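Local coordinates for putative uncharacterized protein (Bacteroides eggerthii DSM 20697, PDB 5BYP) that is of unknown function but has a lipocalin-like fold of the calycin superfamily, many members of which bind small hydrophobic ligands, at residues 41-46 and 90-95. Numbering follows the deposited sequence.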
ATOM      1  N   ALA A  41      -5.125  -2.656   3.810  1.00 75.45           N
ATOM      2  CA  ALA A  41      -3.815  -2.367   4.377  1.00 75.50           C
ATOM      3  C   ALA A  41      -3.955  -2.161   5.891  1.00 85.45           C
ATOM      4  O   ALA A  41      -4.977  -1.611   6.333  1.00 85.02           O
ATOM      5  CB  ALA A  41      -3.215  -1.142   3.712  1.00 74.53           C
ATOM      6  N   TYR A  42      -2.989  -2.683   6.700  1.00 86.24           N
ATOM      7  CA  TYR A  42      -3.053  -2.554   8.166  1.00 88.55           C
ATOM      8  C   TYR A  42      -1.684  -2.256   8.796  1.00 89.62           C
ATOM      9  O   TYR A  42      -0.654  -2.803   8.375  1.00 87.43           O
ATOM     10  CB  TYR A  42      -3.659  -3.802   8.851  1.00 94.71           C
ATOM     11  CG  TYR A  42      -4.252  -4.843   7.928  1.00102.40           C
ATOM     12  CD1 TYR A  42      -5.532  -4.689   7.401  1.00105.50           C
ATOM     13  CD2 TYR A  42      -3.599  -6.042   7.695  1.00106.71           C
ATOM     14  CE1 TYR A  42      -6.096  -5.654   6.565  1.00109.66           C
ATOM     15  CE2 TYR A  42      -4.163  -7.029   6.888  1.00109.94           C
ATOM     16  CZ  TYR A  42      -5.417  -6.831   6.327  1.00122.95           C
ATOM     17  OH  TYR A  42      -5.994  -7.802   5.535  1.00136.42           O
ATOM     18  N   CYS A  43      -1.708  -1.396   9.839  1.00 86.24           N
ATOM     19  CA  CYS A  43      -0.559  -1.006  10.653  1.00 86.26           C
ATOM     20  C   CYS A  43      -0.736  -1.565  12.024  1.00 93.19           C
ATOM     21  O   CYS A  43      -1.718  -1.257  12.688  1.00 91.74           O
ATOM     22  CB  CYS A  43      -0.402   0.505  10.693  1.00 84.58           C
ATOM     23  SG  CYS A  43       1.152   1.051  11.411  1.00 88.70           S
HETATM   24  N   MSE A  44       0.191  -2.402  12.451  1.00 95.17           N
HETATM   25  CA  MSE A  44       0.080  -3.101  13.725  1.00 98.48           C
HETATM   26  C   MSE A  44       0.524  -2.269  14.900  1.00105.11           C
HETATM   27  O   MSE A  44       0.923  -1.108  14.764  1.00105.17           O
HETATM   28  CB  MSE A  44       0.874  -4.420  13.702  1.00102.19           C
HETATM   29  CG  MSE A  44       0.198  -5.509  12.856  1.00109.04           C
HETATM   30 SE   MSE A  44      -1.528  -6.168  13.556  0.75118.31          SE
HETATM   31  CE  MSE A  44      -2.358  -6.744  11.807  1.00113.04           C
ATOM     32  N   ASN A  45       0.342  -2.856  16.070  1.00104.37           N
ATOM     33  CA  ASN A  45       0.708  -2.357  17.378  1.00106.76           C
ATOM     34  C   ASN A  45       0.739  -3.576  18.308  1.00114.50           C
ATOM     35  O   ASN A  45      -0.277  -4.274  18.424  1.00116.15           O
ATOM     36  CB  ASN A  45      -0.264  -1.259  17.848  1.00103.38           C
ATOM     37  N   LYS A  46       1.935  -3.894  18.890  1.00111.29           N
ATOM     38  CA  LYS A  46       2.147  -5.038  19.810  1.00113.77           C
ATOM     39  C   LYS A  46       1.147  -4.995  20.960  1.00117.18           C
ATOM     40  O   LYS A  46       1.032  -5.948  21.735  1.00119.81           O
ATOM     41  CB  LYS A  46       3.588  -5.050  20.354  1.00118.97           C
ATOM     42  N   LYS A  90      -0.496   9.861   6.128  1.00 73.99           N
ATOM     43  CA  LYS A  90       0.805  10.454   5.800  1.00 74.99           C
ATOM     44  C   LYS A  90       1.979   9.535   6.245  1.00 79.94           C
ATOM     45  O   LYS A  90       2.939   9.354   5.488  1.00 79.16           O
ATOM     46  CB  LYS A  90       0.935  11.846   6.420  1.00 75.65           C
ATOM     47  CG  LYS A  90       0.192  12.913   5.615  1.00 78.45           C
ATOM     48  CD  LYS A  90      -0.157  14.124   6.476  1.00 87.65           C
ATOM     49  CE  LYS A  90      -0.720  15.240   5.668  1.00 96.89           C
ATOM     50  NZ  LYS A  90      -1.208  16.335   6.539  1.00118.18           N
ATOM     51  N   ASN A  91       1.861   8.900   7.420  1.00 76.30           N
ATOM     52  CA  ASN A  91       2.923   8.036   7.896  1.00 77.67           C
ATOM     53  C   ASN A  91       2.913   6.681   7.211  1.00 81.12           C
ATOM     54  O   ASN A  91       3.972   6.080   7.023  1.00 83.28           O
ATOM     55  CB  ASN A  91       2.836   7.842   9.414  1.00 85.79           C
ATOM     56  CG  ASN A  91       2.893   9.109  10.241  1.00109.24           C
ATOM     57  OD1 ASN A  91       3.123  10.225   9.734  1.00100.82           O
ATOM     58  ND2 ASN A  91       2.589   8.970  11.528  1.00103.13           N
ATOM     59  N   PHE A  92       1.742   6.161   6.900  1.00 74.90           N
ATOM     60  CA  PHE A  92       1.650   4.838   6.343  1.00 72.69           C
ATOM     61  C   PHE A  92       1.799   4.868   4.831  1.00 77.34           C
ATOM     62  O   PHE A  92       2.658   4.187   4.293  1.00 78.42           O
ATOM     63  CB  PHE A  92       0.333   4.237   6.754  1.00 73.68           C
ATOM     64  CG  PHE A  92       0.205   2.768   6.512  1.00 75.24           C
ATOM     65  CD1 PHE A  92      -0.314   2.291   5.323  1.00 76.55           C
ATOM     66  CD2 PHE A  92       0.518   1.854   7.510  1.00 78.33           C
ATOM     67  CE1 PHE A  92      -0.482   0.926   5.119  1.00 78.98           C
ATOM     68  CE2 PHE A  92       0.335   0.489   7.308  1.00 81.15           C
ATOM     69  CZ  PHE A  92      -0.156   0.034   6.114  1.00 78.99           C
ATOM     70  N   PHE A  93       1.001   5.657   4.136  1.00 74.47           N
ATOM     71  CA  PHE A  93       1.129   5.659   2.697  1.00 74.57           C
ATOM     72  C   PHE A  93       2.043   6.760   2.209  1.00 81.46           C
ATOM     73  O   PHE A  93       3.055   6.455   1.578  1.00 84.22           O
ATOM     74  CB  PHE A  93      -0.238   5.766   2.030  1.00 74.61           C
ATOM     75  CG  PHE A  93      -1.125   4.594   2.335  1.00 73.55           C
ATOM     76  CD1 PHE A  93      -0.885   3.351   1.758  1.00 74.96           C
ATOM     77  CD2 PHE A  93      -2.166   4.711   3.249  1.00 73.42           C
ATOM     78  CE1 PHE A  93      -1.728   2.265   2.016  1.00 74.93           C
ATOM     79  CE2 PHE A  93      -2.999   3.626   3.517  1.00 75.83           C
ATOM     80  CZ  PHE A  93      -2.796   2.415   2.871  1.00 73.23           C
ATOM     81  N   GLY A  94       1.669   8.017   2.465  1.00 77.29           N
ATOM     82  CA  GLY A  94       2.408   9.183   1.996  1.00 76.98           C
ATOM     83  C   GLY A  94       2.213   9.389   0.509  1.00 79.43           C
ATOM     84  O   GLY A  94       3.030  10.031  -0.143  1.00 80.04           O
ATOM     85  N   TRP A  95       1.115   8.857  -0.032  1.00 75.33           N
ATOM     86  CA  TRP A  95       0.793   8.900  -1.464  1.00 76.35           C
ATOM     87  C   TRP A  95       0.256  10.262  -1.926  1.00 82.01           C
ATOM     88  O   TRP A  95      -0.104  10.407  -3.107  1.00 84.58           O
ATOM     89  CB  TRP A  95      -0.237   7.816  -1.816  1.00 73.83           C
ATOM     90  CG  TRP A  95       0.215   6.411  -1.556  1.00 74.98           C
ATOM     91  CD1 TRP A  95       1.474   5.993  -1.230  1.00 78.86           C
ATOM     92  CD2 TRP A  95      -0.571   5.227  -1.721  1.00 74.32           C
ATOM     93  NE1 TRP A  95       1.503   4.622  -1.123  1.00 78.37           N
ATOM     94  CE2 TRP A  95       0.258   4.127  -1.407  1.00 78.43           C
ATOM     95  CE3 TRP A  95      -1.927   4.991  -2.028  1.00 74.63           C
ATOM     96  CZ2 TRP A  95      -0.215   2.821  -1.397  1.00 77.63           C
ATOM     97  CZ3 TRP A  95      -2.398   3.695  -1.998  1.00 76.29           C
ATOM     98  CH2 TRP A  95      -1.547   2.625  -1.698  1.00 77.56           C
TER
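The ring of F92 reaches onto strand 38-43 between the side chains of A41 and C43, meeting both obliquely. C43 CB lies 3.5 Å from F92 CE2, while A41 CB meets the rim beyond CZ at F92 CE1, 3.7 Å away, displaced to the same side of the ring plane as C43 CB. Between them the backbone oxygen of Y42 sits near the ring plane, 3.6 Å from F92 CE2, so the polar atom faces the C-H rim. C43 SG also lies at the ring edge, 5.2 Å from the F92 centroid and 81° off the ring normal, a sulfur-aromatic contact. A41 CB is shared: F93 CZ reaches it edge-on at 3.7 Å.

With chi1 at -167°, CG of F92 stands anti to the backbone N, which carries the ring from the helical segment toward the strand. F93, with CG anti to its carbonyl carbon (chi1 -63°), has F92 CD1 over the centre of one ring face, 3.3 Å above the F93 plane, while F93 CD1 in turn covers a face of the W95 ring. An alanine in place of F92 is likely to open a gap between strand 38-43 and the helical segment and to strip one face of F93 of its aromatic cover.

Farther out, F53 of the adjoining strand 51-60 meets both phenylalanine rings, edge-to-face with F93, and I30 touches F92. Helix 87-92 and the turn following it thus lie against the curled, lipocalin-like antiparallel sheet, joining strand 38-43 to 51-60 and, through F93 and W95 on L68, to 63-68.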